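Local coordinates for putative phosphohistidine phosphatase SixA (PDB 2RFL), which probably removes phosphate from phosphohistidine in proteins, as a member of the histidine phosphatase superfamily, at residues Arg10-Arg15 against Tyr53-Ile58; Gly144-Asp149 against Ile164-Pro169. One frame throughout, in Å; residues are numbered along the deposited sequence.

Contact 1: Arg10-Arg15 against Tyr53-Ile58; sequences RVYLLR and YRPDLI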
loop_
_atom_site.group_PDB
_atom_site.type_symbol
_atom_site.label_atom_id
_atom_site.label_comp_id
_atom_site.label_asym_id
_atom_site.label_seq_id
_atom_site.Cartn_x
_atom_site.Cartn_y
_atom_site.Cartn_z
ATOM N N ARG A 10 -3.285 1.446 12.925
ATOM C CA ARG A 10 -2.143 1.228 12.030
ATOM C C ARG A 10 -2.566 1.216 10.561
ATOM O O ARG A 10 -3.460 0.455 10.182
ATOM C CB ARG A 10 -1.385 -0.073 12.353
ATOM C CG ARG A 10 -0.094 -0.224 11.518
ATOM C CD ARG A 10 0.961 -1.098 12.168
ATOM N NE ARG A 10 1.611 -0.444 13.297
ATOM C CZ ARG A 10 2.675 -0.931 13.924
ATOM N NH1 ARG A 10 3.215 -2.067 13.514
ATOM N NH2 ARG A 10 3.212 -0.280 14.941
ATOM N N VAL A 11 -1.897 2.059 9.768
ATOM C CA VAL A 11 -2.064 2.165 8.317
ATOM C C VAL A 11 -0.844 1.642 7.559
ATOM O O VAL A 11 0.268 2.131 7.716
ATOM C CB VAL A 11 -2.300 3.637 7.872
ATOM C CG1 VAL A 11 -2.091 3.834 6.378
ATOM C CG2 VAL A 11 -3.691 4.073 8.215
ATOM N N TYR A 12 -1.072 0.657 6.712
ATOM C CA TYR A 12 -0.055 0.227 5.763
ATOM C C TYR A 12 -0.412 0.758 4.395
ATOM O O TYR A 12 -1.588 0.658 3.963
ATOM C CB TYR A 12 0.033 -1.285 5.707
ATOM C CG TYR A 12 0.281 -1.984 7.042
ATOM C CD1 TYR A 12 -0.762 -2.634 7.712
ATOM C CD2 TYR A 12 1.590 -2.042 7.606
ATOM C CE1 TYR A 12 -0.526 -3.295 8.925
ATOM C CE2 TYR A 12 1.837 -2.711 8.811
ATOM C CZ TYR A 12 0.775 -3.328 9.465
ATOM O OH TYR A 12 1.001 -3.990 10.656
ATOM N N LEU A 13 0.597 1.339 3.742
ATOM C CA LEU A 13 0.512 1.876 2.384
ATOM C C LEU A 13 1.500 1.238 1.426
ATOM O O LEU A 13 2.724 1.529 1.482
ATOM C CB LEU A 13 0.808 3.384 2.389
ATOM C CG LEU A 13 0.015 4.400 3.193
ATOM C CD1 LEU A 13 0.660 5.736 2.948
ATOM C CD2 LEU A 13 -1.390 4.416 2.731
ATOM N N LEU A 14 0.947 0.438 0.514
ATOM C CA LEU A 14 1.675 -0.432 -0.400
ATOM C C LEU A 14 1.471 -0.033 -1.868
ATOM O O LEU A 14 0.363 -0.090 -2.425
ATOM C CB LEU A 14 1.273 -1.932 -0.184
ATOM C CG LEU A 14 1.890 -3.020 -1.111
ATOM C CD1 LEU A 14 3.435 -3.095 -1.050
ATOM C CD2 LEU A 14 1.297 -4.432 -0.918
ATOM N N ARG A 15 2.556 0.348 -2.517
ATOM C CA ARG A 15 2.477 0.557 -3.937
ATOM C C ARG A 15 2.648 -0.802 -4.596
ATOM O O ARG A 15 3.392 -1.639 -4.097
ATOM C CB ARG A 15 3.494 1.568 -4.423
ATOM C CG ARG A 15 3.299 1.897 -5.908
ATOM C CD ARG A 15 4.022 3.129 -6.376
ATOM N NE ARG A 15 3.988 3.165 -7.818
ATOM C CZ ARG A 15 4.976 3.641 -8.571
ATOM N NH1 ARG A 15 6.050 4.183 -8.001
ATOM N NH2 ARG A 15 4.887 3.595 -9.895
ATOM N N TYR A 53 4.103 -7.395 10.356
ATOM C CA TYR A 53 3.263 -6.346 9.827
ATOM C C TYR A 53 2.021 -6.920 9.122
ATOM O O TYR A 53 1.843 -6.715 7.914
ATOM C CB TYR A 53 4.085 -5.469 8.883
ATOM C CG TYR A 53 5.109 -4.585 9.577
ATOM C CD1 TYR A 53 5.038 -4.338 10.946
ATOM C CD2 TYR A 53 6.109 -3.936 8.841
ATOM C CE1 TYR A 53 5.970 -3.511 11.588
ATOM C CE2 TYR A 53 7.030 -3.106 9.444
ATOM C CZ TYR A 53 6.977 -2.901 10.838
ATOM O OH TYR A 53 7.910 -2.089 11.480
ATOM N N ARG A 54 1.180 -7.618 9.896
ATOM C CA ARG A 54 -0.042 -8.280 9.425
ATOM C C ARG A 54 -1.275 -7.364 9.564
ATOM O O ARG A 54 -1.596 -6.925 10.665
ATOM C CB ARG A 54 -0.267 -9.605 10.181
ATOM C CG ARG A 54 -1.426 -10.465 9.681
ATOM C CD ARG A 54 -1.872 -11.520 10.678
ATOM N NE ARG A 54 -3.339 -11.545 10.783
ATOM C CZ ARG A 54 -4.172 -12.321 10.067
ATOM N NH1 ARG A 54 -5.489 -12.224 10.247
ATOM N NH2 ARG A 54 -3.719 -13.181 9.162
ATOM N N PRO A 55 -1.953 -7.060 8.435
ATOM C CA PRO A 55 -3.160 -6.257 8.502
ATOM C C PRO A 55 -4.398 -7.110 8.615
ATOM O O PRO A 55 -4.448 -8.200 8.072
ATOM C CB PRO A 55 -3.142 -5.483 7.170
ATOM C CG PRO A 55 -2.079 -6.195 6.304
ATOM C CD PRO A 55 -1.626 -7.393 7.042
ATOM N N ASP A 56 -5.384 -6.607 9.347
ATOM C CA ASP A 56 -6.704 -7.252 9.476
ATOM C C ASP A 56 -7.467 -7.222 8.158
ATOM O O ASP A 56 -8.026 -8.210 7.750
ATOM C CB ASP A 56 -7.510 -6.539 10.551
ATOM C CG ASP A 56 -6.735 -6.373 11.829
ATOM O OD1 ASP A 56 -5.795 -7.161 12.090
ATOM O OD2 ASP A 56 -7.065 -5.464 12.589
ATOM N N LEU A 57 -7.459 -6.055 7.515
ATOM C CA LEU A 57 -8.117 -5.817 6.223
ATOM C C LEU A 57 -7.167 -5.245 5.125
ATOM O O LEU A 57 -6.424 -4.291 5.372
ATOM C CB LEU A 57 -9.326 -4.893 6.437
ATOM C CG LEU A 57 -9.980 -4.324 5.169
ATOM C CD1 LEU A 57 -10.825 -5.311 4.366
ATOM C CD2 LEU A 57 -10.769 -3.091 5.556
ATOM N N ILE A 58 -7.212 -5.849 3.943
ATOM C CA ILE A 58 -6.515 -5.356 2.750
ATOM C C ILE A 58 -7.485 -4.809 1.711
ATOM O O ILE A 58 -8.308 -5.572 1.201
ATOM C CB ILE A 58 -5.690 -6.466 2.025
ATOM C CG1 ILE A 58 -4.601 -7.028 2.934
ATOM C CG2 ILE A 58 -5.059 -5.926 0.732
ATOM C CD1 ILE A 58 -4.112 -8.389 2.522
#
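With chi1 near -55°, Y12 turns CG anti to its own carbonyl carbon, and its ring reaches from strand 10-15 to the loop at Y53-P55; Y53 has the same kind of first torsion, chi1 -71°, and the two side chains cross at about a right angle, with the ring planes 46° apart. The ring centroids of Y12 and Y53 lie 5.9 Å apart. Touch comes at the root of the Y53 side chain, where Y12 CE2 is 3.6 Å from Y53 CB. The phenol oxygen rests against the loop backbone, Y12 OH being 3.4 Å from Y53 CA, and the carbonyl oxygen of Y53 lies over one face of the Y12 ring. Further along, P55 CB meets Y12 CD1 at 3.8 Å. R10 bends at chi3, which carries NH1 to within 3.7 Å of Y53 CE1, while its CG packs over a face of the Y12 ring. R10 NH2 forms a salt bridge with D149 OD2, whose modelled length is doubtfully short, and Y53 OH is hydrogen-bonded to D165. No hydrogen bond joins the two segments. Strand 10-15, helix 35-51 and parallel strand 57-60 form a beta-alpha-beta crossover that skips strand 109-114, and the contact lies where the chain returns from the helix to the sheet. M111 of the skipped strand touches both Y12 and P55, V147 of strand 145-149 flanks Y12 and Y53, and R54 reaches F77 of helix 64-77.

Contact 2: Gly144-Asp149 against Ile164-Pro169; sequences GLAVLD and IDFLAP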
loop_
_atom_site.group_PDB
_atom_site.type_symbol
_atom_site.label_atom_id
_atom_site.label_comp_id
_atom_site.label_asym_id
_atom_site.label_seq_id
_atom_site.Cartn_x
_atom_site.Cartn_y
_atom_site.Cartn_z
ATOM N N GLY A 144 6.797 -0.438 -2.327
ATOM C CA GLY A 144 7.194 0.339 -1.139
ATOM C C GLY A 144 6.087 0.273 -0.096
ATOM O O GLY A 144 4.915 0.425 -0.412
ATOM N N LEU A 145 6.445 -0.005 1.145
ATOM C CA LEU A 145 5.462 -0.114 2.238
ATOM C C LEU A 145 5.714 0.852 3.407
ATOM O O LEU A 145 6.648 0.676 4.190
ATOM C CB LEU A 145 5.401 -1.540 2.760
ATOM C CG LEU A 145 4.637 -1.879 4.037
ATOM C CD1 LEU A 145 3.126 -1.947 3.727
ATOM C CD2 LEU A 145 5.170 -3.207 4.661
ATOM N N ALA A 146 4.838 1.848 3.522
ATOM C CA ALA A 146 4.799 2.749 4.636
ATOM C C ALA A 146 3.986 2.092 5.741
ATOM O O ALA A 146 2.917 1.520 5.488
ATOM C CB ALA A 146 4.154 3.973 4.207
ATOM N N VAL A 147 4.529 2.137 6.955
ATOM C CA VAL A 147 3.875 1.663 8.190
ATOM C C VAL A 147 3.636 2.874 9.104
ATOM O O VAL A 147 4.586 3.515 9.560
ATOM C CB VAL A 147 4.736 0.610 8.966
ATOM C CG1 VAL A 147 3.969 0.013 10.144
ATOM C CG2 VAL A 147 5.216 -0.497 8.032
ATOM N N LEU A 148 2.367 3.173 9.360
ATOM C CA LEU A 148 1.994 4.378 10.067
ATOM C C LEU A 148 1.193 4.105 11.327
ATOM O O LEU A 148 0.379 3.206 11.356
ATOM C CB LEU A 148 1.236 5.317 9.141
ATOM C CG LEU A 148 2.041 5.737 7.925
ATOM C CD1 LEU A 148 1.320 5.362 6.623
ATOM C CD2 LEU A 148 2.255 7.179 8.011
ATOM N N ASP A 149 1.457 4.894 12.361
ATOM C CA ASP A 149 0.746 4.810 13.635
ATOM C C ASP A 149 0.276 6.186 14.057
ATOM O O ASP A 149 0.833 7.224 13.628
ATOM C CB ASP A 149 1.631 4.220 14.759
ATOM C CG ASP A 149 1.650 2.685 14.777
ATOM O OD1 ASP A 149 0.594 2.044 14.944
ATOM O OD2 ASP A 149 2.746 2.105 14.647
ATOM N N ILE A 164 6.549 5.210 10.908
ATOM C CA ILE A 164 7.148 4.379 11.981
ATOM C C ILE A 164 8.189 3.398 11.395
ATOM O O ILE A 164 9.102 2.886 12.134
ATOM C CB ILE A 164 5.982 3.628 12.733
ATOM C CG1 ILE A 164 5.291 4.542 13.736
ATOM C CG2 ILE A 164 6.356 2.246 13.323
ATOM C CD1 ILE A 164 5.921 4.668 15.060
ATOM N N ASP A 165 8.017 3.135 10.087
ATOM C CA ASP A 165 8.883 2.291 9.253
ATOM C C ASP A 165 8.529 2.432 7.751
ATOM O O ASP A 165 7.394 2.706 7.386
ATOM C CB ASP A 165 8.769 0.819 9.691
ATOM C CG ASP A 165 10.003 -0.027 9.312
ATOM O OD1 ASP A 165 10.937 0.494 8.641
ATOM O OD2 ASP A 165 10.046 -1.223 9.698
ATOM N N PHE A 166 9.514 2.242 6.881
ATOM C CA PHE A 166 9.282 2.158 5.447
ATOM C C PHE A 166 10.104 1.034 4.810
ATOM O O PHE A 166 11.305 0.925 5.078
ATOM C CB PHE A 166 9.594 3.493 4.770
ATOM C CG PHE A 166 8.890 3.688 3.454
ATOM C CD1 PHE A 166 9.340 3.052 2.294
ATOM C CD2 PHE A 166 7.775 4.511 3.365
ATOM C CE1 PHE A 166 8.685 3.235 1.068
ATOM C CE2 PHE A 166 7.110 4.696 2.144
ATOM C CZ PHE A 166 7.571 4.050 0.996
ATOM N N LEU A 167 9.460 0.206 3.975
ATOM C CA LEU A 167 10.164 -0.825 3.208
ATOM C C LEU A 167 10.268 -0.532 1.710
ATOM O O LEU A 167 9.278 -0.249 1.060
ATOM C CB LEU A 167 9.577 -2.227 3.469
ATOM C CG LEU A 167 9.609 -2.717 4.930
ATOM C CD1 LEU A 167 8.839 -4.012 5.174
ATOM C CD2 LEU A 167 11.064 -2.816 5.510
ATOM N N ALA A 168 11.493 -0.556 1.194
ATOM C CA ALA A 168 11.791 -0.456 -0.235
ATOM C C ALA A 168 12.784 -1.555 -0.654
ATOM O O ALA A 168 13.520 -2.085 0.190
ATOM C CB ALA A 168 12.349 0.900 -0.562
ATOM N N PRO A 169 12.778 -1.945 -1.950
ATOM C CA PRO A 169 13.824 -2.832 -2.434
ATOM C C PRO A 169 15.082 -2.061 -2.818
ATOM O O PRO A 169 16.073 -2.672 -3.226
ATOM C CB PRO A 169 13.187 -3.482 -3.674
ATOM C CG PRO A 169 11.789 -2.967 -3.745
ATOM C CD PRO A 169 11.799 -1.675 -3.012
#
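L145 and L167 face each other as an antiparallel hydrogen-bonded pair, and here the packing is tight. L145 N donates to L167 O over 2.8 Å, and the return bond from L167 N to L145 O is 2.9 Å long. Their side chains run side by side, L145 CD2 meeting L167 CD1 at 3.8 Å, and beyond them L167 packs on L47 of helix 35-51. On the other face, F166 lays its ring over the neighbouring strand. With chi1 -157° and CG beside its carbonyl carbon, the ring puts one face over L145 O and A146 N, and CE2 comes 3.7 Å from A146 CB. F140 meets this ring edge-to-face, and L123 of helix 118-127 adds to the cover. In the mixed sheet of this alpha-beta-alpha sandwich, strand 145-149 runs antiparallel to both its neighbours, 10-15 and the outermost strand 162-167. Toward I164 the regular pairing gives way to a classic beta bulge, in which I164 and D165 both face V147. V147 O accepts a bond of 2.9 Å from I164 N, nearly along the C=O axis, and a weak one from D165 N, whereas V147 N still reaches D165 O at 3.0 Å. Against the buried G144, L145 and L167, this end is looser: I164 is exposed, D149 and D165 partly so, although F166 in the well-packed part is partly exposed too. I164 CG1 meets D149 OD2 at 3.6 Å, a hydrocarbon lying against a carboxylate that is paired with R10. D165 lies alongside V147 with only its CB close among its side-chain atoms, and its OD2 is hydrogen-bonded to Y53.

How the contacts relate
Contacts 1 and 2 meet in the same sheet, where strands 10-15 and 145-149 are neighbours, joined for example by a probable hydrogen bond from L148 N to V11 O. Both are partly buried, but contact 1 lies nearer the centre of the chain and relies on side chains packed against a loop, while contact 2 is held mainly by backbone bonds at the sheet margin. Each has a buried part, around Y12 in one and L145 in the other, and an exposed residue, R54 and I164 respectively. Their polar groups pair across the two contacts, R10 and Y53 of contact 1 meeting D149 and D165 of contact 2. Y53 CE2 also packs against V147 CG2 at 3.5 Å.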